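Local coordinates for Dye type peroxidase A (Streptomyces lividans 1326, PDB 6GZW), which is a haem-containing peroxidase of the dye-decolourising family, which probably uses hydrogen peroxide to oxidise dyes and other substrates, at residues L7-G21 against D76-F88. Residues are numbered along the deposited sequence; the frame is centred on the assembly and turned at random.
Sequences LGSEQAMFHGKHQPG and DAGPSSLTVTFGF
The flat carboxamide of Gln-19 meets the backbone of Phe-86 with both of its polar atoms: OE1 accepts from Phe-86 N at 2.9 Å, while NE2 gives a hydrogen to Phe-86 O at 3.1 Å, nearly within its own amide plane and on a carbonyl lone pair. The same OE1 approaches the Phe-86 ring obliquely, 3.6 Å from CD2, and takes a further bond from a water that also donates to Val-84 O. CG of Gln-19 lies anti to the carbonyl carbon (chi1 -76°) and the chain then runs extended, carrying the amide alongside the strand in the manner of a neighbouring peptide. Cut back to an alanine, this side chain would lose both amide bonds, and Phe-86 N and O would probably be left without these mates and the water with one acceptor fewer. One residue on, Pro-20 O receives the Thr-85 hydroxyl in a short bond, OG1 to O 2.6 Å, and the Pro-20 ring sets CG 3.5 Å from Val-84 O. Thr-83 sets its methyl against both Pro-20 CB and Ala-12 CB, the latter 3.6 Å from CG2, while its OG1 pairs with Gln-27. At the other end, the turn at Pro-79 to Leu-82 docks against the end of helix 6-9 and the residue that follows it: Ser-80 N donates to Gly-8 O and Ser-81 N to Glu-10 O, both from above the carbonyl planes. Waters bridge Leu-7 O to Ser-81 OG and Ala-12 N to Leu-82 O. Thus the N-terminal segment runs along strand 83-89 in the N-terminal, ferredoxin-like half of the antiparallel sheet, largely through side chains and waters; strand 126-132 pairs with that strand through Thr-83 and Thr-85, Leu-82 packs on helices 43-61 and 135-149, and Gln-19 NE2 also reaches Pro-361 O, just past strand 350-360.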
loop_
_atom_site.group_PDB
_atom_site.type_symbol
_atom_site.label_atom_id
_atom_site.label_comp_id
_atom_site.label_asym_id
_atom_site.label_seq_id
_atom_site.Cartn_x
_atom_site.Cartn_y
_atom_site.Cartn_z
ATOM N N LEU A 7 5.683 16.968 0.033
ATOM C CA LEU A 7 4.945 15.722 -0.227
ATOM C C LEU A 7 3.435 15.956 -0.140
ATOM O O LEU A 7 2.685 15.546 -1.034
ATOM C CB LEU A 7 5.407 14.633 0.736
ATOM C CG LEU A 7 4.800 13.238 0.510
ATOM C CD1 LEU A 7 5.752 12.145 0.962
ATOM C CD2 LEU A 7 3.479 13.052 1.236
ATOM N N GLY A 8 3.005 16.620 0.930
ATOM C CA GLY A 8 1.594 16.979 1.106
ATOM C C GLY A 8 1.123 18.199 0.342
ATOM O O GLY A 8 -0.038 18.227 -0.110
ATOM N N SER A 9 1.977 19.226 0.219
ATOM C CA SER A 9 1.521 20.523 -0.352
ATOM C C SER A 9 1.370 20.579 -1.866
ATOM O O SER A 9 0.593 21.368 -2.400
ATOM C CB SER A 9 2.397 21.691 0.155
ATOM O OG SER A 9 3.708 21.610 -0.348
ATOM N N GLU A 10 2.123 19.754 -2.580
ATOM C CA GLU A 10 2.063 19.730 -4.030
ATOM C C GLU A 10 0.672 19.353 -4.521
ATOM O O GLU A 10 0.036 18.442 -3.974
ATOM C CB GLU A 10 3.089 18.722 -4.547
ATOM C CG GLU A 10 3.133 18.571 -6.053
ATOM C CD GLU A 10 3.818 19.728 -6.736
ATOM O OE1 GLU A 10 4.515 20.524 -6.031
ATOM O OE2 GLU A 10 3.652 19.813 -7.980
ATOM N N GLN A 11 0.223 20.044 -5.575
ATOM C CA GLN A 11 -1.138 19.948 -6.047
ATOM C C GLN A 11 -1.144 19.781 -7.551
ATOM O O GLN A 11 -0.499 20.572 -8.263
ATOM C CB GLN A 11 -1.871 21.238 -5.693
ATOM C CG GLN A 11 -3.304 21.263 -6.212
ATOM C CD GLN A 11 -4.119 22.444 -5.722
ATOM O OE1 GLN A 11 -3.751 23.115 -4.772
ATOM N NE2 GLN A 11 -5.247 22.679 -6.354
ATOM N N ALA A 12 -1.861 18.780 -8.044
ATOM C CA ALA A 12 -2.058 18.607 -9.481
ATOM C C ALA A 12 -3.326 19.332 -9.939
ATOM O O ALA A 12 -4.297 19.474 -9.198
ATOM C CB ALA A 12 -2.144 17.127 -9.842
ATOM N N MET A 13 -3.306 19.767 -11.191
ATOM C CA MET A 13 -4.457 20.439 -11.773
ATOM C C MET A 13 -5.485 19.447 -12.283
ATOM O O MET A 13 -5.147 18.485 -12.981
ATOM C CB MET A 13 -4.026 21.358 -12.915
ATOM C CG MET A 13 -3.273 22.598 -12.454
ATOM S SD MET A 13 -2.946 23.736 -13.832
ATOM C CE MET A 13 -4.588 24.335 -14.245
ATOM N N PHE A 14 -6.754 19.702 -11.956
ATOM C CA PHE A 14 -7.862 18.922 -12.454
ATOM C C PHE A 14 -8.305 19.462 -13.805
ATOM O O PHE A 14 -8.447 18.709 -14.779
ATOM C CB PHE A 14 -9.066 18.969 -11.475
ATOM C CG PHE A 14 -10.312 18.364 -12.031
ATOM C CD1 PHE A 14 -10.370 17.008 -12.352
ATOM C CD2 PHE A 14 -11.457 19.159 -12.276
ATOM C CE1 PHE A 14 -11.520 16.449 -12.901
ATOM C CE2 PHE A 14 -12.606 18.592 -12.813
ATOM C CZ PHE A 14 -12.644 17.247 -13.127
ATOM N N HIS A 15 -8.572 20.773 -13.848
ATOM C CA HIS A 15 -9.039 21.390 -15.092
ATOM C C HIS A 15 -7.864 21.561 -16.059
ATOM O O HIS A 15 -6.772 21.944 -15.648
ATOM C CB HIS A 15 -9.702 22.750 -14.850
ATOM C CG HIS A 15 -11.033 22.668 -14.179
ATOM N ND1 HIS A 15 -11.293 23.293 -12.978
ATOM C CD2 HIS A 15 -12.187 22.060 -14.542
ATOM C CE1 HIS A 15 -12.543 23.062 -12.625
ATOM N NE2 HIS A 15 -13.110 22.323 -13.559
ATOM N N GLY A 16 -8.115 21.298 -17.338
ATOM C CA GLY A 16 -7.088 21.425 -18.385
ATOM C C GLY A 16 -7.466 20.760 -19.708
ATOM O O GLY A 16 -8.503 20.116 -19.845
ATOM N N LYS A 17 -6.608 20.940 -20.706
ATOM C CA LYS A 17 -6.814 20.323 -22.013
ATOM C C LYS A 17 -6.830 18.781 -21.907
ATOM O O LYS A 17 -7.672 18.124 -22.517
ATOM C CB LYS A 17 -5.723 20.806 -22.975
ATOM C CG LYS A 17 -5.783 20.238 -24.378
ATOM C CD LYS A 17 -4.566 20.741 -25.150
ATOM C CE LYS A 17 -4.653 20.475 -26.639
ATOM N NZ LYS A 17 -3.504 21.137 -27.343
ATOM N N HIS A 18 -5.902 18.230 -21.129
ATOM C CA HIS A 18 -5.792 16.787 -20.884
ATOM C C HIS A 18 -6.203 16.481 -19.448
ATOM O O HIS A 18 -6.036 17.320 -18.567
ATOM C CB HIS A 18 -4.342 16.326 -21.094
ATOM C CG HIS A 18 -3.775 16.725 -22.421
ATOM N ND1 HIS A 18 -4.352 16.341 -23.615
ATOM C CD2 HIS A 18 -2.720 17.507 -22.745
ATOM C CE1 HIS A 18 -3.654 16.852 -24.618
ATOM N NE2 HIS A 18 -2.668 17.571 -24.118
ATOM N N GLN A 19 -6.745 15.286 -19.231
ATOM C CA GLN A 19 -6.984 14.820 -17.851
ATOM C C GLN A 19 -5.663 14.609 -17.144
ATOM O O GLN A 19 -4.674 14.202 -17.792
ATOM C CB GLN A 19 -7.772 13.529 -17.846
ATOM C CG GLN A 19 -9.261 13.675 -18.136
ATOM C CD GLN A 19 -10.002 12.384 -17.844
ATOM O OE1 GLN A 19 -10.149 12.007 -16.661
ATOM N NE2 GLN A 19 -10.487 11.713 -18.871
ATOM N N PRO A 20 -5.631 14.852 -15.817
ATOM C CA PRO A 20 -4.471 14.498 -14.992
ATOM C C PRO A 20 -4.276 12.966 -14.915
ATOM O O PRO A 20 -5.168 12.193 -15.264
ATOM C CB PRO A 20 -4.851 15.068 -13.617
ATOM C CG PRO A 20 -6.313 14.885 -13.576
ATOM C CD PRO A 20 -6.799 15.199 -14.967
ATOM N N GLY A 21 -3.081 12.535 -14.535
ATOM C CA GLY A 21 -2.769 11.113 -14.421
ATOM C C GLY A 21 -2.201 10.439 -15.665
ATOM O O GLY A 21 -2.185 9.213 -15.740
ATOM N N ASP A 76 -6.642 17.409 7.251
ATOM C CA ASP A 76 -5.350 17.986 7.656
ATOM C C ASP A 76 -4.221 17.747 6.653
ATOM O O ASP A 76 -3.187 18.427 6.728
ATOM C CB ASP A 76 -4.899 17.556 9.044
ATOM C CG ASP A 76 -5.951 17.859 10.134
ATOM O OD1 ASP A 76 -6.452 19.026 10.208
ATOM O OD2 ASP A 76 -6.285 16.920 10.890
ATOM N N ALA A 77 -4.391 16.761 5.769
ATOM C CA ALA A 77 -3.391 16.494 4.747
ATOM C C ALA A 77 -3.555 17.521 3.634
ATOM O O ALA A 77 -4.644 18.029 3.391
ATOM C CB ALA A 77 -3.539 15.083 4.169
ATOM N N GLY A 78 -2.458 17.855 2.960
ATOM C CA GLY A 78 -2.539 18.666 1.742
ATOM C C GLY A 78 -2.992 17.786 0.590
ATOM O O GLY A 78 -3.213 16.565 0.774
ATOM N N PRO A 79 -3.114 18.359 -0.631
ATOM C CA PRO A 79 -3.574 17.578 -1.783
ATOM C C PRO A 79 -2.674 16.348 -2.097
ATOM O O PRO A 79 -3.144 15.388 -2.722
ATOM C CB PRO A 79 -3.521 18.577 -2.934
ATOM C CG PRO A 79 -3.496 19.942 -2.299
ATOM C CD PRO A 79 -3.040 19.811 -0.900
ATOM N N SER A 80 -1.399 16.407 -1.693
ATOM C CA SER A 80 -0.465 15.272 -1.813
ATOM C C SER A 80 -0.407 14.703 -3.249
ATOM O O SER A 80 -0.374 13.467 -3.476
ATOM C CB SER A 80 -0.810 14.146 -0.831
ATOM O OG SER A 80 -0.907 14.623 0.490
ATOM N N SER A 81 -0.445 15.609 -4.236
ATOM C CA SER A 81 -0.412 15.267 -5.665
ATOM C C SER A 81 -1.514 14.324 -6.115
ATOM O O SER A 81 -1.343 13.572 -7.067
ATOM C CB SER A 81 0.982 14.725 -6.079
ATOM O OG SER A 81 1.948 15.724 -5.855
ATOM N N LEU A 82 -2.684 14.407 -5.465
ATOM C CA LEU A 82 -3.804 13.543 -5.828
ATOM C C LEU A 82 -4.198 13.803 -7.275
ATOM O O LEU A 82 -4.329 14.972 -7.659
ATOM C CB LEU A 82 -5.035 13.778 -4.939
ATOM C CG LEU A 82 -6.278 12.968 -5.355
ATOM C CD1 LEU A 82 -6.153 11.458 -5.131
ATOM C CD2 LEU A 82 -7.506 13.485 -4.624
ATOM N N THR A 83 -4.411 12.729 -8.044
ATOM C CA THR A 83 -5.070 12.801 -9.336
ATOM C C THR A 83 -6.131 11.740 -9.445
ATOM O O THR A 83 -6.025 10.656 -8.866
ATOM C CB THR A 83 -4.128 12.684 -10.565
ATOM O OG1 THR A 83 -3.505 11.381 -10.598
ATOM C CG2 THR A 83 -3.051 13.734 -10.511
ATOM N N VAL A 84 -7.180 12.078 -10.179
ATOM C CA VAL A 84 -8.274 11.181 -10.526
ATOM C C VAL A 84 -8.498 11.292 -12.036
ATOM O O VAL A 84 -8.631 12.400 -12.554
ATOM C CB VAL A 84 -9.584 11.547 -9.784
ATOM C CG1 VAL A 84 -10.612 10.437 -9.977
ATOM C CG2 VAL A 84 -9.305 11.758 -8.312
ATOM N N THR A 85 -8.543 10.149 -12.702
ATOM C CA THR A 85 -8.677 10.042 -14.154
ATOM C C THR A 85 -9.767 9.051 -14.513
ATOM O O THR A 85 -9.878 7.994 -13.878
ATOM C CB THR A 85 -7.373 9.455 -14.731
ATOM O OG1 THR A 85 -6.255 10.102 -14.126
ATOM C CG2 THR A 85 -7.345 9.587 -16.214
ATOM N N PHE A 86 -10.549 9.362 -15.547
ATOM C CA PHE A 86 -11.730 8.595 -15.908
ATOM C C PHE A 86 -11.677 8.059 -17.335
ATOM O O PHE A 86 -11.335 8.824 -18.265
ATOM C CB PHE A 86 -12.975 9.490 -15.788
ATOM C CG PHE A 86 -13.154 10.135 -14.421
ATOM C CD1 PHE A 86 -13.700 9.407 -13.351
ATOM C CD2 PHE A 86 -12.727 11.443 -14.178
ATOM C CE1 PHE A 86 -13.848 9.971 -12.114
ATOM C CE2 PHE A 86 -12.866 12.020 -12.913
ATOM C CZ PHE A 86 -13.430 11.273 -11.876
ATOM N N GLY A 87 -12.115 6.808 -17.537
ATOM C CA GLY A 87 -12.231 6.228 -18.881
ATOM C C GLY A 87 -13.484 5.397 -19.086
ATOM O O GLY A 87 -14.165 5.032 -18.122
ATOM N N PHE A 88 -13.772 5.111 -20.358
ATOM C CA PHE A 88 -14.914 4.322 -20.795
ATOM C C PHE A 88 -14.440 3.087 -21.562
ATOM O O PHE A 88 -13.575 3.205 -22.455
ATOM C CB PHE A 88 -15.830 5.155 -21.719
ATOM C CG PHE A 88 -16.300 6.427 -21.110
ATOM C CD1 PHE A 88 -15.489 7.555 -21.105
ATOM C CD2 PHE A 88 -17.533 6.494 -20.480
ATOM C CE1 PHE A 88 -15.894 8.734 -20.506
ATOM C CE2 PHE A 88 -17.945 7.661 -19.883
ATOM C CZ PHE A 88 -17.137 8.784 -19.889
HETATM O O HOH W 1 3.482 15.127 -3.662
HETATM O O HOH W 2 -3.599 17.325 -6.325
HETATM O O HOH W 3 -9.900 13.997 -14.621
#